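Local coordinates for D-alanyl transferase DltD (Enterococcus faecalis, PDB 6O93), which probably takes part in the D-alanylation of lipoteichoic acid in the Gram-positive cell wall, as a membrane-associated member of the DltD family, at residues Leu60-Lys63 / Tyr64-Asn67; Glu136-Ser139 / Gly140-Tyr143; Met183-Arg186 / Phe187-Glu191. All coordinates share one frame; numbering follows the deposited sequence.

Contact 1. Residues Leu60-Lys63 / Tyr64-Asn67; sequences LSEK and YQRN
Tyr-64 turns one ring face to the aliphatic chain of Lys-63 at the C-terminal end of helix 57-63. Lys-63 CG sits over the middle of that face, 3.8 Å from the centroid of the Tyr-64 ring and 11° off the normal, a CH-pi contact. The lysine chain reaches that spot because CG is anti to the backbone N (chi1 178°), then bends at chi2 to send NZ on toward a weak bond with the carbonyl of Met-211. Leu-60 runs alongside the tyrosine, its CD2 4.0 Å from Tyr-64 CE2. The backbone that carries the ring is tied back by Tyr-64 N, which bonds to Leu-60 O at 3.1 Å, the donor tilted 29° from the carbonyl plane. Here the helix ends in a Schellman motif. Gln-65, with positive phi, is the C-prime residue; Arg-66 N reaches back to Ser-61 O at 3.2 Å in an almost straight bond lying in the carbonyl plane, while Gln-65 N makes a longer, weak bond to Glu-62 O. Arg-66, extended from CG to NE, then folds back along the helix. Ser-61 N and Leu-60 O lie over one face of its guanidinium, toward the rim, and Arg-66 NH1 makes only a weak bond, 3.3 Å, to Ser-61 OG. The stronger partners lie farther out: Asp-359 of helix 352-367 forms a salt bridge with Arg-66 NH1, and Ser-61 OG bonds to Pro-57 O. Tyr-64 OH is held by the carbonyl of Pro-215, and Glu-62 OE1 pairs with Arg-69 at the start of strand 69-73.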
ATOM      1  N   LEU A  60      14.220 -11.898  -3.105  1.00 22.38           N
ATOM      2  CA  LEU A  60      14.005 -13.242  -3.629  1.00 21.99           C
ATOM      3  C   LEU A  60      13.785 -13.218  -5.137  1.00 21.66           C
ATOM      4  O   LEU A  60      14.266 -14.103  -5.855  1.00 21.83           O
ATOM      5  CB  LEU A  60      12.814 -13.893  -2.920  1.00 21.61           C
ATOM      6  CG  LEU A  60      12.991 -14.146  -1.419  1.00 21.29           C
ATOM      7  CD1 LEU A  60      11.688 -14.590  -0.782  1.00 20.47           C
ATOM      8  CD2 LEU A  60      14.075 -15.183  -1.172  1.00 22.10           C
ATOM      9  N   SER A  61      13.062 -12.214  -5.638  1.00 20.75           N
ATOM     10  CA  SER A  61      12.806 -12.140  -7.073  1.00 22.15           C
ATOM     11  C   SER A  61      14.094 -11.905  -7.853  1.00 23.59           C
ATOM     12  O   SER A  61      14.280 -12.471  -8.936  1.00 23.45           O
ATOM     13  CB  SER A  61      11.792 -11.035  -7.370  1.00 22.63           C
ATOM     14  OG  SER A  61      10.513 -11.367  -6.862  1.00 23.30           O
ATOM     15  N   GLU A  62      14.992 -11.074  -7.319  1.00 24.67           N
ATOM     16  CA  GLU A  62      16.269 -10.832  -7.983  1.00 26.36           C
ATOM     17  C   GLU A  62      17.197 -12.034  -7.847  1.00 27.00           C
ATOM     18  O   GLU A  62      17.894 -12.400  -8.802  1.00 27.41           O
ATOM     19  CB  GLU A  62      16.923  -9.579  -7.401  1.00 28.29           C
ATOM     20  CG  GLU A  62      18.169  -9.103  -8.135  1.00 31.39           C
ATOM     21  CD  GLU A  62      17.870  -8.599  -9.533  1.00 33.56           C
ATOM     22  OE1 GLU A  62      18.173  -9.318 -10.506  1.00 35.84           O
ATOM     23  OE2 GLU A  62      17.318  -7.488  -9.658  1.00 34.49           O
ATOM     24  N   LYS A  63      17.219 -12.662  -6.669  1.00 27.25           N
ATOM     25  CA  LYS A  63      18.114 -13.793  -6.447  1.00 28.06           C
ATOM     26  C   LYS A  63      17.827 -14.926  -7.422  1.00 28.39           C
ATOM     27  O   LYS A  63      18.755 -15.545  -7.955  1.00 28.59           O
ATOM     28  CB  LYS A  63      17.985 -14.285  -5.004  1.00 27.84           C
ATOM     29  CG  LYS A  63      18.834 -15.508  -4.668  1.00 28.33           C
ATOM     30  CD  LYS A  63      20.315 -15.260  -4.904  1.00 29.25           C
ATOM     31  CE  LYS A  63      21.155 -16.417  -4.383  1.00 31.15           C
ATOM     32  NZ  LYS A  63      22.611 -16.210  -4.601  1.00 32.67           N
ATOM     33  N   TYR A  64      16.548 -15.211  -7.672  1.00 28.11           N
ATOM     34  CA  TYR A  64      16.155 -16.356  -8.483  1.00 29.33           C
ATOM     35  C   TYR A  64      15.646 -15.951  -9.862  1.00 29.75           C
ATOM     36  O   TYR A  64      14.959 -16.736 -10.522  1.00 29.97           O
ATOM     37  CB  TYR A  64      15.116 -17.183  -7.727  1.00 29.02           C
ATOM     38  CG  TYR A  64      15.643 -17.652  -6.387  1.00 29.35           C
ATOM     39  CD1 TYR A  64      16.759 -18.476  -6.315  1.00 29.95           C
ATOM     40  CD2 TYR A  64      15.045 -17.253  -5.197  1.00 28.47           C
ATOM     41  CE1 TYR A  64      17.262 -18.900  -5.102  1.00 30.85           C
ATOM     42  CE2 TYR A  64      15.541 -17.674  -3.973  1.00 29.21           C
ATOM     43  CZ  TYR A  64      16.651 -18.499  -3.933  1.00 31.07           C
ATOM     44  OH  TYR A  64      17.159 -18.927  -2.726  1.00 31.73           O
ATOM     45  N   GLN A  65      15.979 -14.740 -10.310  1.00 30.45           N
ATOM     46  CA  GLN A  65      15.827 -14.340 -11.708  1.00 31.18           C
ATOM     47  C   GLN A  65      14.433 -14.663 -12.244  1.00 29.61           C
ATOM     48  O   GLN A  65      14.270 -15.327 -13.270  1.00 30.02           O
ATOM     49  CB  GLN A  65      16.905 -15.003 -12.569  1.00 33.79           C
ATOM     50  CG  GLN A  65      18.322 -14.590 -12.205  1.00 36.72           C
ATOM     51  CD  GLN A  65      18.617 -13.142 -12.554  1.00 38.67           C
ATOM     52  OE1 GLN A  65      18.823 -12.306 -11.672  1.00 40.45           O
ATOM     53  NE2 GLN A  65      18.640 -12.838 -13.847  1.00 38.43           N
ATOM     54  N   ARG A  66      13.417 -14.177 -11.541  1.00 27.78           N
ATOM     55  CA  ARG A  66      12.045 -14.382 -11.971  1.00 26.71           C
ATOM     56  C   ARG A  66      11.713 -13.459 -13.143  1.00 27.16           C
ATOM     57  O   ARG A  66      12.452 -12.528 -13.470  1.00 26.84           O
ATOM     58  CB  ARG A  66      11.084 -14.146 -10.806  1.00 24.98           C
ATOM     59  CG  ARG A  66      11.294 -15.109  -9.646  1.00 24.51           C
ATOM     60  CD  ARG A  66      10.414 -14.763  -8.456  1.00 22.86           C
ATOM     61  NE  ARG A  66      10.646 -15.664  -7.329  1.00 22.77           N
ATOM     62  CZ  ARG A  66      10.240 -15.429  -6.085  1.00 22.61           C
ATOM     63  NH1 ARG A  66       9.583 -14.315  -5.795  1.00 22.79           N
ATOM     64  NH2 ARG A  66      10.497 -16.309  -5.128  1.00 23.03           N
ATOM     65  N   ASN A  67      10.582 -13.737 -13.788  1.00 28.63           N
ATOM     66  CA  ASN A  67      10.121 -12.919 -14.903  1.00 31.11           C
ATOM     67  C   ASN A  67       9.379 -11.669 -14.448  1.00 28.39           C
ATOM     68  O   ASN A  67       8.719 -11.023 -15.268  1.00 28.36           O
ATOM     69  CB  ASN A  67       9.223 -13.747 -15.831  1.00 35.09           C
ATOM     70  CG  ASN A  67       8.039 -14.355 -15.108  1.00 38.32           C
ATOM     71  OD1 ASN A  67       7.749 -14.010 -13.963  1.00 38.98           O
ATOM     72  ND2 ASN A  67       7.346 -15.268 -15.778  1.00 40.27           N
TER

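Contact 2. Residues Glu136-Ser139 / Gly140-Tyr143; sequences ELTS and GDQY
Thr-138 and Asp-141 bond to each other in both directions where the chain enters helix 139-148, and this is the tight part of the contact. Asp-141 N donates to Thr-138 OG1 at 3.2 Å, and Thr-138 N donates to Asp-141 OD2, also at 3.2 Å. The carboxylate oxygen is met on its anti side, 22° out of the carboxylate plane. Thr-138 OG1 stands between its own backbone N and carbonyl carbon (chi1 68°), which turns the hydroxyl toward the first turn and leaves it 3.0 Å from Asp-141 OD2. The other oxygen, Asp-141 OD1, is taken by the indole N-H of Trp-130, so both carboxylate oxygens have partners and the group's rotation is restrained. Behind it the helical bonds begin, Gln-142 N to Thr-138 O and Tyr-143 N to Ser-139 O, the latter 2.9 Å long. Leu-137 forms the apolar side of the contact. Its CD1 lies 3.8 Å from Asp-141 CB, the two side chains running antiparallel, and its CD2 meets Gln-142 CG at 4.0 Å, those chains set roughly perpendicular. Gln-142 NE2 goes on to the carbonyl of Leu-167. The loose, solvent side is at Glu-136, which is exposed; its carbonyl is linked to the helix by a water that donates to Glu-136 O and, at 2.6 Å, to Asp-141 OD2. With Thr-138 as N-cap, Thr-138 and Asp-141 each accept the other's backbone N-H on a side-chain oxygen, which makes this a capping box, a common way to cap a helix N terminus.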
ATOM      1  N   GLU A 136     -16.930  11.298 -17.822  1.00 39.02           N
ATOM      2  CA  GLU A 136     -18.169  10.713 -17.330  1.00 43.11           C
ATOM      3  C   GLU A 136     -18.046  10.526 -15.827  1.00 41.10           C
ATOM      4  O   GLU A 136     -17.024  10.032 -15.341  1.00 40.91           O
ATOM      5  CB  GLU A 136     -18.475   9.376 -18.013  1.00 48.32           C
ATOM      6  CG  GLU A 136     -19.787   8.749 -17.564  1.00 53.26           C
ATOM      7  CD  GLU A 136     -20.231   7.607 -18.460  1.00 57.53           C
ATOM      8  OE1 GLU A 136     -19.452   7.210 -19.354  1.00 58.44           O
ATOM      9  OE2 GLU A 136     -21.363   7.112 -18.273  1.00 59.25           O
ATOM     10  N   LEU A 137     -19.084  10.919 -15.099  1.00 39.37           N
ATOM     11  CA  LEU A 137     -19.051  10.930 -13.645  1.00 37.61           C
ATOM     12  C   LEU A 137     -19.508   9.585 -13.096  1.00 36.51           C
ATOM     13  O   LEU A 137     -20.528   9.042 -13.532  1.00 37.45           O
ATOM     14  CB  LEU A 137     -19.941  12.052 -13.109  1.00 38.58           C
ATOM     15  CG  LEU A 137     -19.752  12.445 -11.647  1.00 38.46           C
ATOM     16  CD1 LEU A 137     -18.348  12.982 -11.413  1.00 38.08           C
ATOM     17  CD2 LEU A 137     -20.797  13.475 -11.251  1.00 39.02           C
ATOM     18  N   THR A 138     -18.752   9.053 -12.140  1.00 35.09           N
ATOM     19  CA  THR A 138     -19.106   7.826 -11.447  1.00 35.20           C
ATOM     20  C   THR A 138     -19.269   8.111  -9.959  1.00 34.43           C
ATOM     21  O   THR A 138     -18.831   9.148  -9.451  1.00 33.24           O
ATOM     22  CB  THR A 138     -18.043   6.736 -11.641  1.00 34.94           C
ATOM     23  OG1 THR A 138     -16.838   7.114 -10.961  1.00 33.96           O
ATOM     24  CG2 THR A 138     -17.746   6.528 -13.121  1.00 36.21           C
ATOM     25  N   SER A 139     -19.910   7.170  -9.260  1.00 34.01           N
ATOM     26  CA  SER A 139     -20.046   7.292  -7.812  1.00 32.86           C
ATOM     27  C   SER A 139     -18.681   7.357  -7.140  1.00 29.13           C
ATOM     28  O   SER A 139     -18.498   8.084  -6.156  1.00 29.15           O
ATOM     29  CB  SER A 139     -20.860   6.123  -7.258  1.00 34.75           C
ATOM     30  OG  SER A 139     -22.232   6.263  -7.580  1.00 37.03           O
ATOM     31  N   GLY A 140     -17.710   6.602  -7.655  1.00 26.07           N
ATOM     32  CA  GLY A 140     -16.367   6.667  -7.107  1.00 25.08           C
ATOM     33  C   GLY A 140     -15.767   8.057  -7.204  1.00 24.25           C
ATOM     34  O   GLY A 140     -15.104   8.523  -6.276  1.00 23.99           O
ATOM     35  N   ASP A 141     -15.990   8.737  -8.332  1.00 24.31           N
ATOM     36  CA  ASP A 141     -15.494  10.102  -8.480  1.00 22.69           C
ATOM     37  C   ASP A 141     -16.121  11.023  -7.446  1.00 21.95           C
ATOM     38  O   ASP A 141     -15.450  11.912  -6.905  1.00 21.07           O
ATOM     39  CB  ASP A 141     -15.782  10.616  -9.889  1.00 23.75           C
ATOM     40  CG  ASP A 141     -14.981   9.894 -10.945  1.00 23.92           C
ATOM     41  OD1 ASP A 141     -13.781   9.643 -10.714  1.00 24.09           O
ATOM     42  OD2 ASP A 141     -15.551   9.574 -12.006  1.00 25.15           O
ATOM     43  N   GLN A 142     -17.409  10.829  -7.159  1.00 22.70           N
ATOM     44  CA  GLN A 142     -18.084  11.668  -6.177  1.00 23.40           C
ATOM     45  C   GLN A 142     -17.608  11.354  -4.767  1.00 22.65           C
ATOM     46  O   GLN A 142     -17.500  12.257  -3.929  1.00 23.21           O
ATOM     47  CB  GLN A 142     -19.597  11.491  -6.289  1.00 25.49           C
ATOM     48  CG  GLN A 142     -20.143  11.807  -7.670  1.00 27.81           C
ATOM     49  CD  GLN A 142     -21.656  11.791  -7.718  1.00 30.22           C
ATOM     50  OE1 GLN A 142     -22.273  10.749  -7.945  1.00 31.95           O
ATOM     51  NE2 GLN A 142     -22.264  12.953  -7.504  1.00 29.77           N
ATOM     52  N   TYR A 143     -17.319  10.082  -4.480  1.00 21.71           N
ATOM     53  CA  TYR A 143     -16.781   9.741  -3.168  1.00 20.44           C
ATOM     54  C   TYR A 143     -15.393  10.340  -2.977  1.00 19.91           C
ATOM     55  O   TYR A 143     -15.087  10.884  -1.909  1.00 18.72           O
ATOM     56  CB  TYR A 143     -16.734   8.223  -2.977  1.00 19.47           C
ATOM     57  CG  TYR A 143     -16.106   7.836  -1.658  1.00 18.38           C
ATOM     58  CD1 TYR A 143     -16.854   7.825  -0.489  1.00 18.66           C
ATOM     59  CD2 TYR A 143     -14.758   7.510  -1.575  1.00 18.08           C
ATOM     60  CE1 TYR A 143     -16.283   7.486   0.723  1.00 17.26           C
ATOM     61  CE2 TYR A 143     -14.179   7.171  -0.366  1.00 17.70           C
ATOM     62  CZ  TYR A 143     -14.948   7.162   0.778  1.00 16.89           C
ATOM     63  OH  TYR A 143     -14.378   6.827   1.983  1.00 18.06           O
TER
HETATM   64  O   HOH W   1     -14.550   8.343 -14.088  1.00 33.42           O

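Contact 3. Residues Met183-Arg186 / Phe187-Glu191; sequences MNLR and FLNRE
Asn-184 O accepts two backbone N-H groups at the middle of helix 175-195. The sounder bond runs from Leu-188 N to Asn-184 O, 2.9 Å long, with an N-H...O angle of 161° and the donor in the carbonyl plane. Phe-187 N is equally near but strongly bent, at 121°, and counts as weak. Side-chain carbons crowd the same oxygen: Phe-187 CB lies 3.4 Å from Asn-184 O, and Leu-188 CG comes within 3.5 Å of it. One residue on, Asn-189 N makes the shortest of these bonds, 2.8 Å to Leu-185 O. Asn-189 CG is anti to its own carbonyl carbon (chi1 -81°), which folds the amide back over the preceding turn and leaves ND2 3.2 Å from Leu-185 O. Arg-190 N follows with a weak bond to Arg-186 O. The Phe-187 ring leans back along the helix, bringing CD2 to 3.5 Å from Met-183 O, while Asn-184 O lies near the ring plane at its edge. Among apolar groups, Leu-185 CD2 and Leu-188 CD1 meet at 4.2 Å on the side that faces helix 124-132, where Leu-185 touches Ala-132 and Leu-188 touches Gln-124. Asn-184 and Asn-189 also touch that helix, at Tyr-128 and Leu-125, and Asn-184 ND2 bonds to Tyr-180 O one turn earlier. The chemistry is that of an amphipathic surface helix: main-chain bonds carry the contact, the leucines pack against helix 124-132, and Arg-186, Phe-187 and Arg-190 are left exposed.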
ATOM      1  N   MET A 183      -3.735  24.051 -17.477  1.00 21.59           N
ATOM      2  CA  MET A 183      -2.663  25.037 -17.380  1.00 22.16           C
ATOM      3  C   MET A 183      -1.614  24.611 -16.363  1.00 20.52           C
ATOM      4  O   MET A 183      -0.409  24.684 -16.626  1.00 21.41           O
ATOM      5  CB  MET A 183      -3.231  26.401 -16.995  1.00 23.63           C
ATOM      6  CG  MET A 183      -4.019  27.088 -18.080  1.00 25.33           C
ATOM      7  SD  MET A 183      -4.498  28.742 -17.565  1.00 26.54           S
ATOM      8  CE  MET A 183      -5.621  29.180 -18.890  1.00 29.32           C
ATOM      9  N   ASN A 184      -2.057  24.182 -15.179  1.00 19.04           N
ATOM     10  CA  ASN A 184      -1.112  23.796 -14.136  1.00 20.26           C
ATOM     11  C   ASN A 184      -0.404  22.494 -14.483  1.00 19.57           C
ATOM     12  O   ASN A 184       0.779  22.324 -14.165  1.00 18.80           O
ATOM     13  CB  ASN A 184      -1.837  23.670 -12.797  1.00 20.98           C
ATOM     14  CG  ASN A 184      -2.073  25.011 -12.139  1.00 21.94           C
ATOM     15  OD1 ASN A 184      -1.290  25.444 -11.295  1.00 23.35           O
ATOM     16  ND2 ASN A 184      -3.152  25.681 -12.526  1.00 21.78           N
ATOM     17  N   LEU A 185      -1.108  21.565 -15.134  1.00 20.85           N
ATOM     18  CA  LEU A 185      -0.499  20.286 -15.483  1.00 22.23           C
ATOM     19  C   LEU A 185       0.730  20.469 -16.364  1.00 23.66           C
ATOM     20  O   LEU A 185       1.664  19.664 -16.294  1.00 23.10           O
ATOM     21  CB  LEU A 185      -1.526  19.388 -16.172  1.00 21.58           C
ATOM     22  CG  LEU A 185      -2.510  18.702 -15.220  1.00 19.97           C
ATOM     23  CD1 LEU A 185      -3.681  18.110 -15.984  1.00 20.67           C
ATOM     24  CD2 LEU A 185      -1.808  17.625 -14.408  1.00 19.02           C
ATOM     25  N   ARG A 186       0.754  21.516 -17.193  1.00 25.75           N
ATOM     26  CA  ARG A 186       1.953  21.795 -17.979  1.00 28.75           C
ATOM     27  C   ARG A 186       3.164  21.985 -17.074  1.00 24.92           C
ATOM     28  O   ARG A 186       4.261  21.508 -17.382  1.00 23.77           O
ATOM     29  CB  ARG A 186       1.737  23.029 -18.856  1.00 35.02           C
ATOM     30  CG  ARG A 186       0.681  22.833 -19.936  1.00 41.17           C
ATOM     31  CD  ARG A 186       0.448  24.103 -20.739  1.00 46.73           C
ATOM     32  NE  ARG A 186       1.636  24.522 -21.477  1.00 51.38           N
ATOM     33  CZ  ARG A 186       1.745  25.676 -22.130  1.00 56.11           C
ATOM     34  NH1 ARG A 186       0.735  26.540 -22.139  1.00 57.35           N
ATOM     35  NH2 ARG A 186       2.866  25.970 -22.774  1.00 58.33           N
ATOM     36  N   PHE A 187       2.983  22.674 -15.945  1.00 22.25           N
ATOM     37  CA  PHE A 187       4.078  22.816 -14.991  1.00 21.33           C
ATOM     38  C   PHE A 187       4.306  21.524 -14.214  1.00 19.97           C
ATOM     39  O   PHE A 187       5.453  21.105 -14.021  1.00 19.60           O
ATOM     40  CB  PHE A 187       3.793  23.967 -14.029  1.00 20.58           C
ATOM     41  CG  PHE A 187       3.717  25.307 -14.695  1.00 22.16           C
ATOM     42  CD1 PHE A 187       4.860  26.060 -14.889  1.00 24.55           C
ATOM     43  CD2 PHE A 187       2.501  25.816 -15.121  1.00 21.65           C
ATOM     44  CE1 PHE A 187       4.795  27.296 -15.501  1.00 25.65           C
ATOM     45  CE2 PHE A 187       2.429  27.047 -15.731  1.00 23.27           C
ATOM     46  CZ  PHE A 187       3.578  27.789 -15.924  1.00 25.31           C
ATOM     47  N   LEU A 188       3.226  20.878 -13.766  1.00 18.96           N
ATOM     48  CA  LEU A 188       3.365  19.700 -12.918  1.00 18.37           C
ATOM     49  C   LEU A 188       4.047  18.554 -13.659  1.00 18.65           C
ATOM     50  O   LEU A 188       4.850  17.822 -13.073  1.00 18.26           O
ATOM     51  CB  LEU A 188       1.994  19.265 -12.402  1.00 17.27           C
ATOM     52  CG  LEU A 188       1.313  20.248 -11.449  1.00 18.83           C
ATOM     53  CD1 LEU A 188      -0.159  19.898 -11.262  1.00 19.10           C
ATOM     54  CD2 LEU A 188       2.028  20.272 -10.103  1.00 18.91           C
ATOM     55  N   ASN A 189       3.733  18.377 -14.945  1.00 19.30           N
ATOM     56  CA  ASN A 189       4.378  17.324 -15.723  1.00 21.13           C
ATOM     57  C   ASN A 189       5.845  17.645 -15.977  1.00 21.93           C
ATOM     58  O   ASN A 189       6.698  16.751 -15.943  1.00 20.50           O
ATOM     59  CB  ASN A 189       3.639  17.115 -17.043  1.00 23.41           C
ATOM     60  CG  ASN A 189       2.408  16.249 -16.889  1.00 24.91           C
ATOM     61  OD1 ASN A 189       2.442  15.217 -16.218  1.00 25.79           O
ATOM     62  ND2 ASN A 189       1.308  16.669 -17.502  1.00 25.38           N
ATOM     63  N   ARG A 190       6.160  18.914 -16.236  1.00 23.09           N
ATOM     64  CA  ARG A 190       7.555  19.306 -16.393  1.00 24.32           C
ATOM     65  C   ARG A 190       8.330  19.074 -15.103  1.00 22.69           C
ATOM     66  O   ARG A 190       9.469  18.595 -15.129  1.00 22.50           O
ATOM     67  CB  ARG A 190       7.638  20.770 -16.825  1.00 25.85           C
ATOM     68  CG  ARG A 190       9.049  21.287 -17.047  1.00 29.47           C
ATOM     69  CD  ARG A 190       9.804  20.459 -18.077  1.00 32.87           C
ATOM     70  NE  ARG A 190      11.084  21.066 -18.432  1.00 36.31           N
ATOM     71  CZ  ARG A 190      12.047  20.448 -19.109  1.00 38.28           C
ATOM     72  NH1 ARG A 190      11.886  19.191 -19.505  1.00 38.08           N
ATOM     73  NH2 ARG A 190      13.177  21.087 -19.384  1.00 39.93           N
ATOM     74  N   GLU A 191       7.724  19.399 -13.960  1.00 21.66           N
ATOM     75  CA  GLU A 191       8.391  19.183 -12.682  1.00 21.84           C
ATOM     76  C   GLU A 191       8.535  17.699 -12.373  1.00 21.01           C
ATOM     77  O   GLU A 191       9.503  17.296 -11.717  1.00 20.77           O
ATOM     78  CB  GLU A 191       7.625  19.906 -11.572  1.00 21.78           C
ATOM     79  CG  GLU A 191       7.757  21.421 -11.664  1.00 24.00           C
ATOM     80  CD  GLU A 191       6.821  22.168 -10.734  1.00 26.42           C
ATOM     81  OE1 GLU A 191       5.848  21.564 -10.240  1.00 27.29           O
ATOM     82  OE2 GLU A 191       7.059  23.371 -10.502  1.00 28.80           O
TER

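Overall arrangement
The three contacts follow one another along the chain without nesting or crossing, and each is local, so none closes a long loop. Contact 1 ends helix 57-63 and turns the chain toward strand 69-73, an outermost strand of the five-stranded parallel sheet. Contact 2 comes after helix 124-132 and starts helix 139-148; it lies on the opposite side of the chain's centre, about 40 Å from contact 1 between centres. Contact 3 sits midway along helix 175-195. Its centre is about 24 Å from that of contact 2. Helix 124-132 joins these last two, sending Trp-130 to contact 2 and a row of side chains against contact 3.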